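Local coordinates for C24 protein (Bizionia argentinensis JUB59, PDB 6OV6) that probably forms the receptor-binding tip of a long tail fibre of a temperate bacteriophage, a trimer that binds manganese, at residues Ser73-Leu78 and Val100-Gly105; Ser195-Val200 and Thr246-Pro251. All blocks are in the same frame, centred on the assembly; numbering follows the deposited sequence.

Interaction 1. Residues Ser73-Leu78 and Val100-Gly105; sequences SRVKIL and VTFASG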
ATOM      1  N   SER A  73      -0.842  43.493 -19.904  1.00 36.91           N
ATOM      2  CA  SER A  73       0.230  42.551 -19.611  1.00 36.08           C
ATOM      3  C   SER A  73       1.253  43.094 -18.622  1.00 36.36           C
ATOM      4  O   SER A  73       2.011  42.310 -18.056  1.00 35.86           O
ATOM      5  CB  SER A  73       0.913  42.071 -20.890  1.00 39.39           C
ATOM      6  OG  SER A  73       1.467  43.137 -21.636  1.00 54.36           O
ATOM      7  N   ARG A  74       1.294  44.429 -18.436  1.00 32.78           N
ATOM      8  CA  ARG A  74       2.266  45.081 -17.551  1.00 31.31           C
ATOM      9  C   ARG A  74       1.666  46.080 -16.587  1.00 32.20           C
ATOM     10  O   ARG A  74       0.618  46.660 -16.850  1.00 30.93           O
ATOM     11  CB  ARG A  74       3.449  45.710 -18.330  1.00 31.41           C
ATOM     12  CG  ARG A  74       4.142  44.728 -19.278  1.00 35.03           C
ATOM     13  CD  ARG A  74       5.355  45.300 -19.967  1.00 38.32           C
ATOM     14  NE  ARG A  74       6.525  45.310 -19.088  1.00 38.96           N
ATOM     15  CZ  ARG A  74       7.326  44.266 -18.897  1.00 46.03           C
ATOM     16  NH1 ARG A  74       7.072  43.106 -19.493  1.00 40.91           N
ATOM     17  NH2 ARG A  74       8.363  44.362 -18.079  1.00 36.49           N
ATOM     18  N   VAL A  75       2.356  46.279 -15.450  1.00 27.50           N
ATOM     19  CA  VAL A  75       1.976  47.236 -14.414  1.00 26.90           C
ATOM     20  C   VAL A  75       3.176  48.106 -14.084  1.00 27.80           C
ATOM     21  O   VAL A  75       4.324  47.720 -14.338  1.00 27.68           O
ATOM     22  CB  VAL A  75       1.336  46.606 -13.124  1.00 28.58           C
ATOM     23  CG1 VAL A  75       0.007  45.927 -13.446  1.00 28.05           C
ATOM     24  CG2 VAL A  75       2.292  45.649 -12.398  1.00 27.12           C
ATOM     25  N   LYS A  76       2.922  49.261 -13.482  1.00 25.01           N
ATOM     26  CA  LYS A  76       4.017  50.113 -13.045  1.00 25.24           C
ATOM     27  C   LYS A  76       3.633  50.958 -11.867  1.00 28.24           C
ATOM     28  O   LYS A  76       2.448  51.181 -11.639  1.00 26.62           O
ATOM     29  CB  LYS A  76       4.702  50.885 -14.203  1.00 27.98           C
ATOM     30  CG  LYS A  76       4.333  52.335 -14.392  1.00 40.14           C
ATOM     31  CD  LYS A  76       4.810  52.883 -15.731  1.00 39.15           C
ATOM     32  CE  LYS A  76       6.293  53.099 -15.814  1.00 42.53           C
ATOM     33  NZ  LYS A  76       6.675  53.654 -17.149  1.00 49.41           N
ATOM     34  N   ILE A  77       4.638  51.417 -11.112  1.00 25.33           N
ATOM     35  CA  ILE A  77       4.406  52.344 -10.021  1.00 26.11           C
ATOM     36  C   ILE A  77       4.283  53.728 -10.676  1.00 30.63           C
ATOM     37  O   ILE A  77       5.218  54.154 -11.340  1.00 31.33           O
ATOM     38  CB  ILE A  77       5.566  52.292  -8.973  1.00 29.05           C
ATOM     39  CG1 ILE A  77       5.616  50.893  -8.253  1.00 28.85           C
ATOM     40  CG2 ILE A  77       5.460  53.472  -7.969  1.00 31.28           C
ATOM     41  CD1 ILE A  77       7.001  50.532  -7.663  1.00 33.21           C
ATOM     42  N   LEU A  78       3.133  54.401 -10.510  1.00 28.97           N
ATOM     43  CA  LEU A  78       2.926  55.753 -11.019  1.00 28.92           C
ATOM     44  C   LEU A  78       2.969  56.749  -9.874  1.00 32.00           C
ATOM     45  O   LEU A  78       2.640  56.410  -8.734  1.00 29.92           O
ATOM     46  CB  LEU A  78       1.593  55.911 -11.767  1.00 29.31           C
ATOM     47  CG  LEU A  78       1.456  55.220 -13.125  1.00 34.42           C
ATOM     48  CD1 LEU A  78       0.219  55.733 -13.818  1.00 34.34           C
ATOM     49  CD2 LEU A  78       2.661  55.507 -14.049  1.00 35.23           C
ATOM     50  N   VAL A 100       0.135  51.664  -7.887  1.00 26.68           N
ATOM     51  CA  VAL A 100       0.440  50.772  -9.001  1.00 25.64           C
ATOM     52  C   VAL A 100      -0.800  50.676  -9.872  1.00 29.29           C
ATOM     53  O   VAL A 100      -1.915  50.645  -9.348  1.00 29.38           O
ATOM     54  CB  VAL A 100       0.929  49.396  -8.476  1.00 27.59           C
ATOM     55  CG1 VAL A 100       1.096  48.361  -9.594  1.00 27.54           C
ATOM     56  CG2 VAL A 100       2.246  49.572  -7.731  1.00 26.54           C
ATOM     57  N   THR A 101      -0.593  50.638 -11.200  1.00 27.98           N
ATOM     58  CA  THR A 101      -1.657  50.472 -12.190  1.00 27.97           C
ATOM     59  C   THR A 101      -1.168  49.771 -13.453  1.00 31.14           C
ATOM     60  O   THR A 101       0.042  49.598 -13.631  1.00 29.91           O
ATOM     61  CB  THR A 101      -2.446  51.785 -12.436  1.00 33.88           C
ATOM     62  OG1 THR A 101      -3.684  51.435 -13.053  1.00 31.70           O
ATOM     63  CG2 THR A 101      -1.701  52.786 -13.299  1.00 30.99           C
ATOM     64  N   PHE A 102      -2.098  49.403 -14.356  1.00 28.06           N
ATOM     65  CA  PHE A 102      -1.702  48.845 -15.640  1.00 28.95           C
ATOM     66  C   PHE A 102      -1.056  49.971 -16.426  1.00 32.27           C
ATOM     67  O   PHE A 102      -1.586  51.095 -16.483  1.00 31.37           O
ATOM     68  CB  PHE A 102      -2.903  48.272 -16.402  1.00 30.96           C
ATOM     69  CG  PHE A 102      -3.487  47.041 -15.751  1.00 31.16           C
ATOM     70  CD1 PHE A 102      -2.765  45.853 -15.702  1.00 32.20           C
ATOM     71  CD2 PHE A 102      -4.757  47.071 -15.194  1.00 32.50           C
ATOM     72  CE1 PHE A 102      -3.309  44.706 -15.104  1.00 32.72           C
ATOM     73  CE2 PHE A 102      -5.306  45.927 -14.616  1.00 34.95           C
ATOM     74  CZ  PHE A 102      -4.578  44.749 -14.577  1.00 31.69           C
ATOM     75  N   ALA A 103       0.135  49.694 -16.938  1.00 29.52           N
ATOM     76  CA  ALA A 103       0.952  50.649 -17.664  1.00 31.13           C
ATOM     77  C   ALA A 103       2.036  49.936 -18.429  1.00 39.06           C
ATOM     78  O   ALA A 103       2.077  48.710 -18.422  1.00 41.65           O
ATOM     79  CB  ALA A 103       1.533  51.702 -16.713  1.00 31.77           C
ATOM     80  N   SER A 104       2.855  50.669 -19.169  1.00 35.37           N
ATOM     81  CA  SER A 104       3.890  50.040 -19.989  1.00 35.34           C
ATOM     82  C   SER A 104       5.129  50.936 -19.995  1.00 39.57           C
ATOM     83  O   SER A 104       5.135  51.976 -19.331  1.00 37.84           O
ATOM     84  CB  SER A 104       3.356  49.803 -21.404  1.00 38.60           C
ATOM     85  OG  SER A 104       2.614  50.928 -21.863  1.00 39.75           O
ATOM     86  N   GLY A 105       6.168  50.516 -20.714  1.00 37.72           N
ATOM     87  CA  GLY A 105       7.413  51.277 -20.816  1.00 37.87           C
ATOM     88  C   GLY A 105       8.395  51.026 -19.690  1.00 40.41           C
ATOM     89  O   GLY A 105       8.213  50.098 -18.904  1.00 38.34           O
TER
HETATM   90  O   HOH W   1       0.701  47.041 -19.936  1.00 44.35           O
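K76 and T101 are joined by two backbone hydrogen bonds, K76 N to T101 O at 2.9 Å and T101 N to K76 O at 3.1 Å. They make K76 and T101 a hydrogen-bonded pair of two antiparallel strands. A third bond runs from A103 N to R74 O at 3.1 Å, and here the donor stands 41° out of the carbonyl plane. The regular pairing ends here, as strand 96-102 stops at F102. K76 then reaches along the departing loop. Its aliphatic chain lies over the A103 methyl, with CD 3.6 Å from A103 CB. A bend at chi3 (-73°) carries NZ to S104 O at 3.2 Å, and T106 O also accepts from NZ. Next to K76 and T101, L78 CD1 rests on the T101 methyl, CG2, at 3.6 Å. On the other face I77 CG1 meets V100 CG2 at 3.7 Å, and V100 CG1 touches V75 CB. V75 CG1 also lies 3.6 Å from F102 CD1. F66 and W111 meet the F102 ring edge-to-face. V100 packs on both strands 51-59 and 62-70, V75 on F66 and F102 on T52. This is the antiparallel pairing of strands 74-81 and 96-102 within a mixed beta sheet.

Interaction 2. Residues Ser195-Val200 and Thr246-Pro251; sequences SRSINV and TLTSTP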
ATOM      1  N   SER A 195      -9.579 -39.322  -4.201  1.00 34.95           N
ATOM      2  CA  SER A 195      -9.158 -40.737  -4.170  1.00 35.93           C
ATOM      3  C   SER A 195      -9.540 -41.431  -5.461  1.00 40.22           C
ATOM      4  O   SER A 195     -10.646 -41.200  -5.962  1.00 39.85           O
ATOM      5  CB  SER A 195      -9.803 -41.476  -2.997  1.00 39.61           C
ATOM      6  OG  SER A 195      -9.275 -41.017  -1.767  1.00 50.58           O
ATOM      7  N   ARG A 196      -8.625 -42.250  -6.029  1.00 36.53           N
ATOM      8  CA  ARG A 196      -8.893 -42.961  -7.285  1.00 35.47           C
ATOM      9  C   ARG A 196      -8.465 -44.411  -7.185  1.00 37.57           C
ATOM     10  O   ARG A 196      -7.533 -44.747  -6.441  1.00 35.27           O
ATOM     11  CB  ARG A 196      -8.179 -42.301  -8.479  1.00 38.98           C
ATOM     12  CG  ARG A 196      -8.459 -40.795  -8.660  1.00 51.97           C
ATOM     13  CD  ARG A 196      -9.587 -40.497  -9.644  1.00 51.11           C
ATOM     14  NE  ARG A 196      -9.904 -39.061  -9.691  1.00 50.74           N
ATOM     15  CZ  ARG A 196      -9.519 -38.230 -10.657  1.00 71.37           C
ATOM     16  NH1 ARG A 196      -8.816 -38.680 -11.690  1.00 64.98           N
ATOM     17  NH2 ARG A 196      -9.851 -36.946 -10.607  1.00 57.72           N
ATOM     18  N   SER A 197      -9.171 -45.263  -7.954  1.00 34.73           N
ATOM     19  CA  SER A 197      -8.888 -46.702  -8.110  1.00 34.64           C
ATOM     20  C   SER A 197      -8.409 -46.912  -9.536  1.00 37.95           C
ATOM     21  O   SER A 197      -8.751 -46.130 -10.425  1.00 37.95           O
ATOM     22  CB  SER A 197     -10.158 -47.534  -7.919  1.00 39.00           C
ATOM     23  OG  SER A 197     -10.436 -47.698  -6.537  1.00 52.92           O
ATOM     24  N   ILE A 198      -7.647 -47.977  -9.768  1.00 33.44           N
ATOM     25  CA  ILE A 198      -7.201 -48.337 -11.103  1.00 32.49           C
ATOM     26  C   ILE A 198      -7.739 -49.734 -11.392  1.00 36.29           C
ATOM     27  O   ILE A 198      -8.154 -50.435 -10.470  1.00 34.16           O
ATOM     28  CB  ILE A 198      -5.657 -48.216 -11.348  1.00 35.17           C
ATOM     29  CG1 ILE A 198      -4.793 -49.001 -10.330  1.00 34.74           C
ATOM     30  CG2 ILE A 198      -5.193 -46.748 -11.481  1.00 37.49           C
ATOM     31  CD1 ILE A 198      -4.552 -50.486 -10.686  1.00 37.47           C
ATOM     32  N   ASN A 199      -7.748 -50.113 -12.668  1.00 34.09           N
ATOM     33  CA  ASN A 199      -8.119 -51.457 -13.100  1.00 32.71           C
ATOM     34  C   ASN A 199      -6.889 -52.105 -13.690  1.00 34.92           C
ATOM     35  O   ASN A 199      -6.074 -51.430 -14.319  1.00 33.29           O
ATOM     36  CB  ASN A 199      -9.236 -51.446 -14.157  1.00 32.05           C
ATOM     37  CG  ASN A 199     -10.639 -51.296 -13.614  1.00 51.07           C
ATOM     38  OD1 ASN A 199     -10.898 -51.349 -12.400  1.00 45.31           O
ATOM     39  ND2 ASN A 199     -11.600 -51.255 -14.512  1.00 47.53           N
ATOM     40  N   VAL A 200      -6.761 -53.425 -13.505  1.00 31.49           N
ATOM     41  CA  VAL A 200      -5.666 -54.198 -14.073  1.00 31.92           C
ATOM     42  C   VAL A 200      -6.251 -55.518 -14.589  1.00 33.00           C
ATOM     43  O   VAL A 200      -7.201 -56.026 -14.000  1.00 32.92           O
ATOM     44  CB  VAL A 200      -4.477 -54.353 -13.061  1.00 37.53           C
ATOM     45  CG1 VAL A 200      -4.818 -55.272 -11.879  1.00 37.76           C
ATOM     46  CG2 VAL A 200      -3.216 -54.798 -13.758  1.00 37.88           C
ATOM     47  N   THR A 246     -10.208 -59.081 -15.010  1.00 32.82           N
ATOM     48  CA  THR A 246     -10.120 -57.611 -14.856  1.00 32.97           C
ATOM     49  C   THR A 246     -10.486 -57.258 -13.415  1.00 37.31           C
ATOM     50  O   THR A 246     -11.579 -57.579 -12.946  1.00 37.06           O
ATOM     51  CB  THR A 246     -10.922 -56.848 -15.911  1.00 39.16           C
ATOM     52  OG1 THR A 246     -10.383 -57.187 -17.190  1.00 40.29           O
ATOM     53  CG2 THR A 246     -10.802 -55.314 -15.732  1.00 38.76           C
ATOM     54  N   LEU A 247      -9.538 -56.646 -12.705  1.00 33.79           N
ATOM     55  CA  LEU A 247      -9.702 -56.366 -11.285  1.00 31.89           C
ATOM     56  C   LEU A 247      -9.672 -54.882 -10.979  1.00 34.87           C
ATOM     57  O   LEU A 247      -9.017 -54.145 -11.694  1.00 33.93           O
ATOM     58  CB  LEU A 247      -8.546 -57.051 -10.524  1.00 31.49           C
ATOM     59  CG  LEU A 247      -8.297 -58.560 -10.817  1.00 34.20           C
ATOM     60  CD1 LEU A 247      -7.036 -59.032 -10.136  1.00 32.45           C
ATOM     61  CD2 LEU A 247      -9.488 -59.407 -10.402  1.00 34.81           C
ATOM     62  N   THR A 248     -10.341 -54.464  -9.888  1.00 30.60           N
ATOM     63  CA  THR A 248     -10.321 -53.066  -9.443  1.00 30.61           C
ATOM     64  C   THR A 248      -9.529 -52.979  -8.148  1.00 33.03           C
ATOM     65  O   THR A 248      -9.756 -53.763  -7.224  1.00 31.40           O
ATOM     66  CB  THR A 248     -11.733 -52.475  -9.277  1.00 42.05           C
ATOM     67  OG1 THR A 248     -12.418 -52.640 -10.529  1.00 40.22           O
ATOM     68  CG2 THR A 248     -11.700 -50.961  -8.846  1.00 40.23           C
ATOM     69  N   SER A 249      -8.623 -52.025  -8.094  1.00 31.09           N
ATOM     70  CA  SER A 249      -7.797 -51.785  -6.929  1.00 31.19           C
ATOM     71  C   SER A 249      -8.579 -51.098  -5.826  1.00 32.93           C
ATOM     72  O   SER A 249      -9.704 -50.631  -6.026  1.00 32.96           O
ATOM     73  CB  SER A 249      -6.597 -50.916  -7.308  1.00 33.19           C
ATOM     74  OG  SER A 249      -6.934 -49.537  -7.398  1.00 37.10           O
ATOM     75  N   THR A 250      -7.954 -51.033  -4.658  1.00 29.66           N
ATOM     76  CA  THR A 250      -8.406 -50.275  -3.505  1.00 30.04           C
ATOM     77  C   THR A 250      -8.147 -48.785  -3.870  1.00 34.80           C
ATOM     78  O   THR A 250      -7.196 -48.515  -4.616  1.00 32.07           O
ATOM     79  CB  THR A 250      -7.556 -50.641  -2.292  1.00 33.48           C
ATOM     80  OG1 THR A 250      -6.184 -50.385  -2.603  1.00 33.33           O
ATOM     81  CG2 THR A 250      -7.767 -52.089  -1.837  1.00 31.19           C
ATOM     82  N   PRO A 251      -8.951 -47.821  -3.364  1.00 31.83           N
ATOM     83  CA  PRO A 251      -8.677 -46.395  -3.696  1.00 30.96           C
ATOM     84  C   PRO A 251      -7.383 -45.886  -3.081  1.00 32.56           C
ATOM     85  O   PRO A 251      -6.879 -46.456  -2.120  1.00 31.95           O
ATOM     86  CB  PRO A 251      -9.869 -45.623  -3.095  1.00 32.50           C
ATOM     87  CG  PRO A 251     -10.861 -46.673  -2.645  1.00 38.58           C
ATOM     88  CD  PRO A 251     -10.095 -47.959  -2.432  1.00 33.99           C
TER
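N199 and T248 face each other as a non-hydrogen-bonded pair of a short antiparallel beta ribbon, in the narrow, elongated part of a trimeric fibre. V200 and L247 form the adjoining hydrogen-bonded pair. Their bonds are L247 N to V200 O at 2.7 Å and V200 N to L247 O at 3.0 Å.

The N199 side chain can be followed outward. Its CB lies 3.7 Å from L247 O. CG then turns to the T248 side chain, and OD1 accepts a hydrogen bond from T248 OG1 at 2.7 Å. This donor is tilted 29° from the amide plane. ND2 passes loosely by the T246 methyl. The bond ties the two side chains together on an exposed face. The T248 methyl, CG2, is turned toward S197 CB.

The other face looks to the neighbouring subunits, where V200 packs on L247 of the second subunit and on V200 of the third. I198 packs on S249 of the second subunit and on I198 of the third, and S249 packs on I198 of the third. T250 OG1 is hydrogen-bonded to N199 N of the third subunit, which ties neighbouring ribbons of the trimer together.

Beyond T248 the ribbon loses its regular form. S249 N still gives a nearly straight bond to I198 O at 2.9 Å. The return bond from I198 N does not go to S249 O but to the S249 hydroxyl. A chi1 of 80° sets OG between the backbone N and the carbonyl carbon of S249, turned to the I198 amide. I198 N reaches S249 OG at 2.9 Å with an angle of 174°, and the same OG donates to T250 O at 3.0 Å.

Interactions 1 and 2 lie on opposite sides of the centre of a very elongated chain. Their centres are 100 Å apart and their nearest atoms about 80 Å. They do not touch, and along the sequence interaction 1 closes before interaction 2 opens. Interaction 1 is part of a sheet near the N-terminal end, and no other subunit touches its segments. Interaction 2 lies where three chains pack together. It is also the one near the metal: of the manganese-binding H252 and H254, H252 follows segment 246-251 directly and H254 comes two residues later. The nearest atom of the R196 side chain is about 6 Å from the manganese ion, and this side chain forms a salt bridge with D194.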